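Local coordinates for phosphoribosylaminoimidazole-succinocarboxamide synthase (Pyrococcus horikoshii, PDB 4O7W), which catalyses the ATP-dependent joining of L-aspartate to 5-amino-1-(5-phosphoribosyl)imidazole-4-carboxylate, giving SAICAR in de novo purine biosynthesis, at residues V90-V95 against I152-N157; N94-S99 against Y110-P115; G98-R103 against I116-Y121. All coordinates share one frame; numbering follows the deposited sequence.

Strand 84-93 brings the chain into V90-V95, and the corner at N94 starts all that follows. The loop after it is closed first by interaction 2, where N94-S99 meets Y110-P115 at the near end of strand 111-121. Interaction 3 crosses interaction 2: G98-R103, further along the same loop, reaches I116-Y121 deeper in that strand. Interaction 1 spans the longest gap and takes in the other two, returning to V90-V95 from helix 143-165. Together they tie neighbouring strands 84-93 and 111-121, the loop joining them and the helix behind. A salt bridge from R93 to E118 links interactions 1 and 3, and all three border the bound thymidine diphosphate.

Interaction 1: residues V90-V95 against I152-N157; sequences VVVRNV and IALKVN. With TYD (thymidine-5'-diphosphate), chain B.
N94 and N157 meet amide to amide. Their side chains come from opposite directions with the two amide planes only 13° apart, which lets each group give one N-H and take one. ND2 of N157 donates to OD1 of N94 at 2.8 Å, and ND2 of N94 donates back to OD1 of N157 at 2.9 Å. Both donors lie in the plane of the carbonyl they meet and arrive on a lone pair. The two bonds make a ring that fixes the rotation of these buried amides. ND2 of N94 also bonds the main-chain oxygen of L171 on strand 169-180. Putting an aspartate in place of N94 swaps this donor for an oxygen, which would probably leave N157 OD1 and the L171 carbonyl facing another acceptor.

Beside this polar pair the contact turns oily. V92 forks over the helix: CG1, trans to the main-chain nitrogen (chi1 -175°), rests against CG of N157 at 3.6 Å, while CG2 meets CB of A153 at 3.7 Å. V90 CG1 lies 3.9 Å from CB of A153. L154 only brushes V92 with CD2.

V91 and R93 leave the strand on its other side, where they meet the ligand. The guanidinium of R93 takes two oxygens of one phosphate, NH1 to O2A of the thymidine diphosphate at 2.9 Å and NH2 to O1A at 2.6 Å, with O1A in its plane. V91 CG1 packs on the ligand's C5'. E118 of strand 111-121 gives R93 NH1 a carboxylate partner as well. With helix residues 152-157 crossing strand residues 90-93 at -43°, the helix backs an antiparallel sheet in an alpha+beta fold, the opposite face of the strand lining a phosphate site that probably serves the phosphoribosyl substrate.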
loop_
_atom_site.group_PDB
_atom_site.type_symbol
_atom_site.label_atom_id
_atom_site.label_comp_id
_atom_site.label_asym_id
_atom_site.label_seq_id
_atom_site.Cartn_x
_atom_site.Cartn_y
_atom_site.Cartn_z
ATOM N N VAL A 90 11.900 -1.441 -3.326
ATOM C CA VAL A 90 11.558 -0.019 -3.265
ATOM C C VAL A 90 11.377 0.501 -4.675
ATOM O O VAL A 90 12.334 0.587 -5.439
ATOM C CB VAL A 90 12.634 0.794 -2.516
ATOM C CG1 VAL A 90 12.236 2.274 -2.412
ATOM C CG2 VAL A 90 12.848 0.214 -1.118
ATOM N N VAL A 91 10.139 0.815 -5.035
ATOM C CA VAL A 91 9.828 1.183 -6.407
ATOM C C VAL A 91 9.608 2.708 -6.527
ATOM O O VAL A 91 8.832 3.299 -5.767
ATOM C CB VAL A 91 8.614 0.381 -6.942
ATOM C CG1 VAL A 91 8.245 0.855 -8.332
ATOM C CG2 VAL A 91 8.918 -1.133 -6.958
ATOM N N VAL A 92 10.324 3.336 -7.454
ATOM C CA VAL A 92 10.159 4.758 -7.750
ATOM C C VAL A 92 9.551 4.883 -9.155
ATOM O O VAL A 92 9.967 4.181 -10.068
ATOM C CB VAL A 92 11.517 5.504 -7.697
ATOM C CG1 VAL A 92 11.325 6.998 -7.889
ATOM C CG2 VAL A 92 12.245 5.227 -6.391
ATOM N N ARG A 93 8.539 5.738 -9.308
ATOM C CA ARG A 93 7.784 5.833 -10.561
ATOM C C ARG A 93 7.647 7.308 -11.007
ATOM O O ARG A 93 7.204 8.154 -10.228
ATOM C CB ARG A 93 6.406 5.146 -10.405
ATOM C CG ARG A 93 6.401 3.963 -9.413
ATOM C CD ARG A 93 5.083 3.178 -9.355
ATOM N NE ARG A 93 4.896 2.399 -10.571
ATOM C CZ ARG A 93 4.766 1.079 -10.656
ATOM N NH1 ARG A 93 4.736 0.286 -9.583
ATOM N NH2 ARG A 93 4.657 0.548 -11.859
ATOM N N ASN A 94 8.060 7.601 -12.245
ATOM C CA ASN A 94 7.939 8.940 -12.855
ATOM C C ASN A 94 6.795 9.016 -13.856
ATOM O O ASN A 94 6.158 10.067 -14.021
ATOM C CB ASN A 94 9.243 9.333 -13.556
ATOM C CG ASN A 94 10.439 9.260 -12.629
ATOM O OD1 ASN A 94 10.444 9.889 -11.567
ATOM N ND2 ASN A 94 11.449 8.470 -13.005
ATOM N N VAL A 95 6.559 7.894 -14.535
ATOM C CA VAL A 95 5.565 7.787 -15.584
ATOM C C VAL A 95 4.729 6.535 -15.296
ATOM O O VAL A 95 5.280 5.498 -14.892
ATOM C CB VAL A 95 6.262 7.684 -16.959
ATOM C CG1 VAL A 95 5.283 7.295 -18.060
ATOM C CG2 VAL A 95 6.958 9.004 -17.292
ATOM N N ILE A 152 17.034 8.270 -0.191
ATOM C CA ILE A 152 18.024 7.747 -1.140
ATOM C C ILE A 152 17.390 7.364 -2.496
ATOM O O ILE A 152 17.908 7.744 -3.554
ATOM C CB ILE A 152 18.810 6.549 -0.580
ATOM C CG1 ILE A 152 19.608 6.954 0.670
ATOM C CG2 ILE A 152 19.749 5.989 -1.646
ATOM C CD1 ILE A 152 19.909 5.775 1.591
ATOM N N ALA A 153 16.283 6.627 -2.460
ATOM C CA ALA A 153 15.613 6.211 -3.692
ATOM C C ALA A 153 15.276 7.415 -4.581
ATOM O O ALA A 153 15.480 7.366 -5.789
ATOM C CB ALA A 153 14.361 5.393 -3.386
ATOM N N LEU A 154 14.763 8.483 -3.968
ATOM C CA LEU A 154 14.393 9.697 -4.686
ATOM C C LEU A 154 15.622 10.440 -5.241
ATOM O O LEU A 154 15.569 11.024 -6.334
ATOM C CB LEU A 154 13.554 10.608 -3.778
ATOM C CG LEU A 154 12.108 10.170 -3.493
ATOM C CD1 LEU A 154 11.455 11.124 -2.496
ATOM C CD2 LEU A 154 11.286 10.096 -4.778
ATOM N N LYS A 155 16.728 10.409 -4.497
ATOM C CA LYS A 155 17.992 10.971 -5.005
ATOM C C LYS A 155 18.518 10.136 -6.183
ATOM O O LYS A 155 18.905 10.692 -7.221
ATOM C CB LYS A 155 19.030 11.100 -3.883
ATOM C CG LYS A 155 20.351 11.694 -4.344
ATOM C CD LYS A 155 21.319 11.952 -3.196
ATOM C CE LYS A 155 22.691 12.285 -3.794
ATOM N NZ LYS A 155 23.760 12.584 -2.805
ATOM N N VAL A 156 18.480 8.809 -6.040
ATOM C CA VAL A 156 18.859 7.896 -7.131
ATOM C C VAL A 156 18.027 8.192 -8.389
ATOM O O VAL A 156 18.569 8.317 -9.505
ATOM C CB VAL A 156 18.712 6.415 -6.718
ATOM C CG1 VAL A 156 18.869 5.496 -7.925
ATOM C CG2 VAL A 156 19.709 6.052 -5.611
ATOM N N ASN A 157 16.713 8.324 -8.199
ATOM C CA ASN A 157 15.810 8.697 -9.285
ATOM C C ASN A 157 16.274 9.934 -10.062
ATOM O O ASN A 157 16.374 9.887 -11.284
ATOM C CB ASN A 157 14.406 8.932 -8.752
ATOM C CG ASN A 157 13.401 9.176 -9.864
ATOM O OD1 ASN A 157 13.430 8.503 -10.905
ATOM N ND2 ASN A 157 12.492 10.132 -9.647
HETATM P PA TYD B . 5.581 -2.836 -11.385
HETATM O O1A TYD B . 4.889 -2.025 -12.438
HETATM O O2A TYD B . 5.162 -2.556 -9.957
HETATM O O3A TYD B . 5.401 -4.420 -11.573
HETATM P PB TYD B . 5.466 -5.316 -12.914
HETATM O O1B TYD B . 4.809 -4.514 -14.014
HETATM O O2B TYD B . 6.948 -5.509 -13.161
HETATM O O3B TYD B . 4.775 -6.579 -12.491
HETATM O "O5'" TYD B . 7.152 -2.634 -11.561
HETATM C "C5'" TYD B . 7.722 -1.349 -11.374
HETATM C "C4'" TYD B . 9.197 -1.322 -11.779
HETATM O "O4'" TYD B . 9.970 -1.942 -10.753
HETATM C "C3'" TYD B . 9.518 -2.061 -13.082
HETATM O "O3'" TYD B . 10.589 -1.369 -13.717
HETATM C "C2'" TYD B . 10.041 -3.412 -12.649
HETATM C "C1'" TYD B . 10.606 -3.125 -11.261
HETATM N N1 TYD B . 10.365 -4.220 -10.314
HETATM C C2 TYD B . 11.239 -5.348 -10.285
HETATM O O2 TYD B . 12.209 -5.411 -11.060
HETATM N N3 TYD B . 11.034 -6.345 -9.410
HETATM C C4 TYD B . 10.008 -6.286 -8.533
HETATM O O4 TYD B . 9.831 -7.202 -7.715
HETATM C C5 TYD B . 9.085 -5.114 -8.516
HETATM C C5M TYD B . 7.924 -5.013 -7.542
HETATM C C6 TYD B . 9.332 -4.112 -9.447
#

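Interaction 2: residues N94-S99 against Y110-P115; sequences NVVAGS and YELPEP. With TYD (thymidine-5'-diphosphate), chain B.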
loop_
_atom_site.group_PDB
_atom_site.type_symbol
_atom_site.label_atom_id
_atom_site.label_comp_id
_atom_site.label_asym_id
_atom_site.label_seq_id
_atom_site.Cartn_x
_atom_site.Cartn_y
_atom_site.Cartn_z
ATOM N N ASN A 94 8.060 7.601 -12.245
ATOM C CA ASN A 94 7.939 8.940 -12.855
ATOM C C ASN A 94 6.795 9.016 -13.856
ATOM O O ASN A 94 6.158 10.067 -14.021
ATOM C CB ASN A 94 9.243 9.333 -13.556
ATOM C CG ASN A 94 10.439 9.260 -12.629
ATOM O OD1 ASN A 94 10.444 9.889 -11.567
ATOM N ND2 ASN A 94 11.449 8.470 -13.005
ATOM N N VAL A 95 6.559 7.894 -14.535
ATOM C CA VAL A 95 5.565 7.787 -15.584
ATOM C C VAL A 95 4.729 6.535 -15.296
ATOM O O VAL A 95 5.280 5.498 -14.892
ATOM C CB VAL A 95 6.262 7.684 -16.959
ATOM C CG1 VAL A 95 5.283 7.295 -18.060
ATOM C CG2 VAL A 95 6.958 9.004 -17.292
ATOM N N VAL A 96 3.415 6.644 -15.485
ATOM C CA VAL A 96 2.464 5.544 -15.253
ATOM C C VAL A 96 2.713 4.378 -16.216
ATOM O O VAL A 96 2.738 4.551 -17.453
ATOM C CB VAL A 96 1.000 6.044 -15.338
ATOM C CG1 VAL A 96 0.002 4.894 -15.230
ATOM C CG2 VAL A 96 0.741 7.074 -14.241
ATOM N N ALA A 97 2.936 3.204 -15.626
ATOM C CA ALA A 97 3.150 1.955 -16.355
ATOM C C ALA A 97 2.966 0.799 -15.379
ATOM O O ALA A 97 2.891 1.007 -14.159
ATOM C CB ALA A 97 4.551 1.919 -16.961
ATOM N N GLY A 98 2.905 -0.414 -15.917
ATOM C CA GLY A 98 2.815 -1.623 -15.117
ATOM C C GLY A 98 1.673 -1.610 -14.116
ATOM O O GLY A 98 0.546 -1.211 -14.440
ATOM N N SER A 99 1.980 -2.020 -12.888
ATOM C CA SER A 99 0.966 -2.211 -11.841
ATOM C C SER A 99 0.308 -0.915 -11.370
ATOM O O SER A 99 -0.788 -0.953 -10.812
ATOM C CB SER A 99 1.584 -2.928 -10.625
ATOM O OG SER A 99 2.398 -2.014 -9.904
ATOM N N TYR A 110 1.137 8.384 -18.770
ATOM C CA TYR A 110 0.809 9.576 -17.991
ATOM C C TYR A 110 2.012 10.014 -17.167
ATOM O O TYR A 110 2.624 9.221 -16.444
ATOM C CB TYR A 110 -0.406 9.309 -17.107
ATOM C CG TYR A 110 -0.945 10.492 -16.325
ATOM C CD1 TYR A 110 -2.138 11.147 -16.719
ATOM C CD2 TYR A 110 -0.300 10.925 -15.161
ATOM C CE1 TYR A 110 -2.642 12.206 -15.977
ATOM C CE2 TYR A 110 -0.804 11.969 -14.414
ATOM C CZ TYR A 110 -1.961 12.608 -14.825
ATOM O OH TYR A 110 -2.399 13.644 -14.053
ATOM N N GLU A 111 2.349 11.292 -17.299
ATOM C CA GLU A 111 3.451 11.868 -16.586
ATOM C C GLU A 111 3.019 12.305 -15.188
ATOM O O GLU A 111 2.174 13.177 -15.050
ATOM C CB GLU A 111 3.950 13.072 -17.354
ATOM C CG GLU A 111 4.993 13.873 -16.609
ATOM C CD GLU A 111 6.321 13.740 -17.284
ATOM O OE1 GLU A 111 6.785 12.581 -17.438
ATOM O OE2 GLU A 111 6.864 14.791 -17.698
ATOM N N LEU A 112 3.605 11.707 -14.154
ATOM C CA LEU A 112 3.209 12.026 -12.783
ATOM C C LEU A 112 3.674 13.430 -12.367
ATOM O O LEU A 112 4.741 13.856 -12.788
ATOM C CB LEU A 112 3.733 10.960 -11.805
ATOM C CG LEU A 112 3.168 9.556 -12.040
ATOM C CD1 LEU A 112 4.047 8.498 -11.374
ATOM C CD2 LEU A 112 1.726 9.470 -11.546
ATOM N N PRO A 113 2.863 14.149 -11.551
ATOM C CA PRO A 113 3.237 15.512 -11.137
ATOM C C PRO A 113 4.475 15.516 -10.247
ATOM O O PRO A 113 5.198 16.511 -10.196
ATOM C CB PRO A 113 2.003 16.020 -10.364
ATOM C CG PRO A 113 1.224 14.790 -9.978
ATOM C CD PRO A 113 1.550 13.731 -11.008
ATOM N N GLU A 114 4.714 14.399 -9.559
ATOM C CA GLU A 114 5.944 14.181 -8.824
ATOM C C GLU A 114 6.158 12.661 -8.667
ATOM O O GLU A 114 5.225 11.878 -8.857
ATOM C CB GLU A 114 5.933 14.913 -7.460
ATOM C CG GLU A 114 4.898 14.431 -6.449
ATOM C CD GLU A 114 3.484 14.936 -6.724
ATOM O OE1 GLU A 114 2.534 14.118 -6.652
ATOM O OE2 GLU A 114 3.316 16.149 -7.012
ATOM N N PRO A 115 7.385 12.240 -8.335
ATOM C CA PRO A 115 7.630 10.796 -8.290
ATOM C C PRO A 115 6.818 10.072 -7.204
ATOM O O PRO A 115 6.486 10.655 -6.170
ATOM C CB PRO A 115 9.138 10.698 -8.029
ATOM C CG PRO A 115 9.693 12.065 -8.354
ATOM C CD PRO A 115 8.596 13.025 -8.029
HETATM P PA TYD B . 5.581 -2.836 -11.385
HETATM O O1A TYD B . 4.889 -2.025 -12.438
HETATM O O2A TYD B . 5.162 -2.556 -9.957
HETATM O O3A TYD B . 5.401 -4.420 -11.573
HETATM P PB TYD B . 5.466 -5.316 -12.914
HETATM O O1B TYD B . 4.809 -4.514 -14.014
HETATM O O2B TYD B . 6.948 -5.509 -13.161
HETATM O O3B TYD B . 4.775 -6.579 -12.491
HETATM O "O5'" TYD B . 7.152 -2.634 -11.561
HETATM C "C5'" TYD B . 7.722 -1.349 -11.374
HETATM C "C4'" TYD B . 9.197 -1.322 -11.779
HETATM O "O4'" TYD B . 9.970 -1.942 -10.753
HETATM C "C3'" TYD B . 9.518 -2.061 -13.082
HETATM O "O3'" TYD B . 10.589 -1.369 -13.717
HETATM C "C2'" TYD B . 10.041 -3.412 -12.649
HETATM C "C1'" TYD B . 10.606 -3.125 -11.261
HETATM N N1 TYD B . 10.365 -4.220 -10.314
HETATM C C2 TYD B . 11.239 -5.348 -10.285
HETATM O O2 TYD B . 12.209 -5.411 -11.060
HETATM N N3 TYD B . 11.034 -6.345 -9.410
HETATM C C4 TYD B . 10.008 -6.286 -8.533
HETATM O O4 TYD B . 9.831 -7.202 -7.715
HETATM C C5 TYD B . 9.085 -5.114 -8.516
HETATM C C5M TYD B . 7.924 -5.013 -7.542
HETATM C C6 TYD B . 9.332 -4.112 -9.447
#
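N94-S99 pairs with Y110-P115 as a short antiparallel beta connection at the root of a loop that runs on into a phosphate-binding turn. V95 and E111 form its non-hydrogen-bonded pair, with a main-chain bond on each side. L112 N gives to O of N94 at 3.0 Å, tilted somewhat from the carbonyl plane; V96 N gives to O of Y110 at 2.9 Å, nearly straight at 172°.

The side chains add contacts of their own. V96 CG2 is shared: it lies 3.7 Å from CD2 of L112, the two side chains meeting at about a right angle, and 3.8 Å from CB of Y110. V95 and E111 share a face, where CG2 of V95 comes within 3.6 Å of OE1 of E111. N94 OD1, whose bond goes to N157, rests on the P115 ring at CB, 3.9 Å away.

Beyond the pairing, G98 has a positive phi, and a side chain there would run into O1A of the thymidine diphosphate. The next residue takes up the phosphate: S99 N donates to O1A of this ligand at 2.9 Å. S99 OG, lodged between the main-chain nitrogen and carbonyl carbon (chi1 75°), donates to the ligand's O2A at 2.8 Å.

V172 of strand 169-180 and W200 of strand 197-201 pack on V95, P115 leans on L154 and N157 of helix 143-165, and V138 of the second subunit covers L112 and P113.

Interaction 3: residues G98-R103 against I116-Y121; sequences GSLKKR and IVELYY. With TYD (thymidine-5'-diphosphate), chain B; ACT (acetate ion), chain E.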
loop_
_atom_site.group_PDB
_atom_site.type_symbol
_atom_site.label_atom_id
_atom_site.label_comp_id
_atom_site.label_asym_id
_atom_site.label_seq_id
_atom_site.Cartn_x
_atom_site.Cartn_y
_atom_site.Cartn_z
ATOM N N GLY A 98 2.905 -0.414 -15.917
ATOM C CA GLY A 98 2.815 -1.623 -15.117
ATOM C C GLY A 98 1.673 -1.610 -14.116
ATOM O O GLY A 98 0.546 -1.211 -14.440
ATOM N N SER A 99 1.980 -2.020 -12.888
ATOM C CA SER A 99 0.966 -2.211 -11.841
ATOM C C SER A 99 0.308 -0.915 -11.370
ATOM O O SER A 99 -0.788 -0.953 -10.812
ATOM C CB SER A 99 1.584 -2.928 -10.625
ATOM O OG SER A 99 2.398 -2.014 -9.904
ATOM N N LEU A 100 0.978 0.225 -11.558
ATOM C CA LEU A 100 0.383 1.513 -11.182
ATOM C C LEU A 100 -0.981 1.772 -11.866
ATOM O O LEU A 100 -1.828 2.490 -11.334
ATOM C CB LEU A 100 1.360 2.675 -11.424
ATOM C CG LEU A 100 0.936 4.022 -10.846
ATOM C CD1 LEU A 100 0.728 3.955 -9.327
ATOM C CD2 LEU A 100 1.911 5.137 -11.211
ATOM N N LYS A 101 -1.169 1.185 -13.038
ATOM C CA LYS A 101 -2.417 1.314 -13.785
ATOM C C LYS A 101 -3.583 0.653 -13.057
ATOM O O LYS A 101 -4.714 1.035 -13.273
ATOM C CB LYS A 101 -2.269 0.700 -15.182
ATOM C CG LYS A 101 -1.346 1.491 -16.092
ATOM C CD LYS A 101 -1.394 0.928 -17.501
ATOM C CE LYS A 101 -0.643 -0.389 -17.601
ATOM N NZ LYS A 101 -0.682 -0.866 -19.004
ATOM N N LYS A 102 -3.297 -0.315 -12.184
ATOM C CA LYS A 102 -4.332 -0.959 -11.373
ATOM C C LYS A 102 -4.577 -0.233 -10.051
ATOM O O LYS A 102 -5.475 -0.588 -9.293
ATOM C CB LYS A 102 -3.975 -2.427 -11.086
ATOM C CG LYS A 102 -4.143 -3.359 -12.274
ATOM C CD LYS A 102 -3.825 -4.801 -11.896
ATOM N N ARG A 103 -3.789 0.792 -9.771
ATOM C CA ARG A 103 -3.884 1.439 -8.487
ATOM C C ARG A 103 -4.399 2.859 -8.640
ATOM O O ARG A 103 -5.038 3.373 -7.730
ATOM C CB ARG A 103 -2.522 1.419 -7.803
ATOM C CG ARG A 103 -2.582 1.251 -6.300
ATOM C CD ARG A 103 -1.183 1.147 -5.717
ATOM N NE ARG A 103 -0.589 -0.178 -5.891
ATOM C CZ ARG A 103 -0.945 -1.247 -5.179
ATOM N NH1 ARG A 103 -1.916 -1.180 -4.260
ATOM N NH2 ARG A 103 -0.347 -2.400 -5.397
ATOM N N ILE A 116 6.451 8.824 -7.481
ATOM C CA ILE A 116 5.801 7.957 -6.500
ATOM C C ILE A 116 6.812 6.941 -5.967
ATOM O O ILE A 116 7.575 6.364 -6.729
ATOM C CB ILE A 116 4.578 7.239 -7.124
ATOM C CG1 ILE A 116 3.460 8.254 -7.371
ATOM C CG2 ILE A 116 4.105 6.086 -6.246
ATOM C CD1 ILE A 116 2.255 7.685 -8.085
ATOM N N VAL A 117 6.832 6.736 -4.660
ATOM C CA VAL A 117 7.650 5.665 -4.074
ATOM C C VAL A 117 6.689 4.636 -3.495
ATOM O O VAL A 117 5.755 4.996 -2.772
ATOM C CB VAL A 117 8.585 6.171 -2.950
ATOM C CG1 VAL A 117 9.519 5.055 -2.485
ATOM C CG2 VAL A 117 9.387 7.380 -3.408
ATOM N N GLU A 118 6.915 3.371 -3.823
ATOM C CA GLU A 118 6.106 2.269 -3.306
ATOM C C GLU A 118 7.033 1.264 -2.637
ATOM O O GLU A 118 8.139 0.980 -3.130
ATOM C CB GLU A 118 5.309 1.589 -4.420
ATOM C CG GLU A 118 4.320 2.498 -5.159
ATOM C CD GLU A 118 3.715 1.839 -6.390
ATOM O OE1 GLU A 118 4.267 0.826 -6.879
ATOM O OE2 GLU A 118 2.687 2.338 -6.891
ATOM N N LEU A 119 6.592 0.758 -1.497
ATOM C CA LEU A 119 7.329 -0.270 -0.779
ATOM C C LEU A 119 6.608 -1.596 -0.946
ATOM O O LEU A 119 5.412 -1.669 -0.720
ATOM C CB LEU A 119 7.377 0.073 0.701
ATOM C CG LEU A 119 7.997 1.433 1.032
ATOM C CD1 LEU A 119 7.779 1.717 2.511
ATOM C CD2 LEU A 119 9.473 1.457 0.657
ATOM N N TYR A 120 7.346 -2.625 -1.345
ATOM C CA TYR A 120 6.816 -3.976 -1.496
ATOM C C TYR A 120 7.572 -4.882 -0.543
ATOM O O TYR A 120 8.799 -4.867 -0.500
ATOM C CB TYR A 120 6.965 -4.479 -2.934
ATOM C CG TYR A 120 6.064 -3.754 -3.901
ATOM C CD1 TYR A 120 4.755 -4.186 -4.123
ATOM C CD2 TYR A 120 6.515 -2.610 -4.570
ATOM C CE1 TYR A 120 3.919 -3.511 -4.998
ATOM C CE2 TYR A 120 5.693 -1.928 -5.449
ATOM C CZ TYR A 120 4.398 -2.370 -5.653
ATOM O OH TYR A 120 3.601 -1.672 -6.522
ATOM N N TYR A 121 6.832 -5.659 0.230
ATOM C CA TYR A 121 7.428 -6.590 1.154
ATOM C C TYR A 121 7.882 -7.855 0.398
ATOM O O TYR A 121 7.074 -8.527 -0.243
ATOM C CB TYR A 121 6.404 -6.901 2.255
ATOM C CG TYR A 121 6.740 -8.061 3.182
ATOM C CD1 TYR A 121 8.056 -8.303 3.614
ATOM C CD2 TYR A 121 5.720 -8.894 3.652
ATOM C CE1 TYR A 121 8.343 -9.356 4.476
ATOM C CE2 TYR A 121 5.992 -9.934 4.515
ATOM C CZ TYR A 121 7.291 -10.166 4.910
ATOM O OH TYR A 121 7.513 -11.206 5.751
HETATM P PA TYD B . 5.581 -2.836 -11.385
HETATM O O1A TYD B . 4.889 -2.025 -12.438
HETATM O O2A TYD B . 5.162 -2.556 -9.957
HETATM O O3A TYD B . 5.401 -4.420 -11.573
HETATM P PB TYD B . 5.466 -5.316 -12.914
HETATM O O1B TYD B . 4.809 -4.514 -14.014
HETATM O O2B TYD B . 6.948 -5.509 -13.161
HETATM O O3B TYD B . 4.775 -6.579 -12.491
HETATM O "O5'" TYD B . 7.152 -2.634 -11.561
HETATM C "C5'" TYD B . 7.722 -1.349 -11.374
HETATM C "C4'" TYD B . 9.197 -1.322 -11.779
HETATM O "O4'" TYD B . 9.970 -1.942 -10.753
HETATM C "C3'" TYD B . 9.518 -2.061 -13.082
HETATM O "O3'" TYD B . 10.589 -1.369 -13.717
HETATM C "C2'" TYD B . 10.041 -3.412 -12.649
HETATM C "C1'" TYD B . 10.606 -3.125 -11.261
HETATM N N1 TYD B . 10.365 -4.220 -10.314
HETATM C C2 TYD B . 11.239 -5.348 -10.285
HETATM O O2 TYD B . 12.209 -5.411 -11.060
HETATM N N3 TYD B . 11.034 -6.345 -9.410
HETATM C C4 TYD B . 10.008 -6.286 -8.533
HETATM O O4 TYD B . 9.831 -7.202 -7.715
HETATM C C5 TYD B . 9.085 -5.114 -8.516
HETATM C C5M TYD B . 7.924 -5.013 -7.542
HETATM C C6 TYD B . 9.332 -4.112 -9.447
HETATM C C ACT E . -4.204 -4.070 -2.423
HETATM O O ACT E . -3.158 -3.405 -2.589
HETATM O OXT ACT E . -5.293 -3.519 -2.160
HETATM C CH3 ACT E . -4.154 -5.570 -2.551
HETATM O O HOH W 1 1.177 0.168 -8.195
#
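L100 and I116 give this contact its firm apolar end, reaching toward each other tip to tip with CD2 of L100 4.0 Å from CD1 of I116. With CG of L100 trans to the main-chain nitrogen (chi1 -170°), its fork extends to the strand, and CD1 comes near the E118 carboxylate.

Elsewhere the segments are joined loosely, with no direct hydrogen bond between them. A water fills in: it donates to OG of S99 at 3.0 Å, accepts from NE of R103 at 2.9 Å and donates to OE2 of E118, an atom whose place is less sure. On the strand, Y120 OH gives to OE1 of E118 at 2.6 Å from well above the carboxylate plane, an oxygen R93 also engages. The Y120 ring puts one face under the thymine methyl C5M, off toward its rim, so this strand borders the thymidine diphosphate. Toward the second subunit, R103 NH1 donates to O of an acetate, probably from the crystallisation liquor, at 3.0 Å near the guanidinium plane, and bonds O of M130 of that subunit.

Strand 111-121 runs between strand 84-93, where Y120 touches V91, and strand 130-131, while H135 of the second subunit packs on R103 and E118.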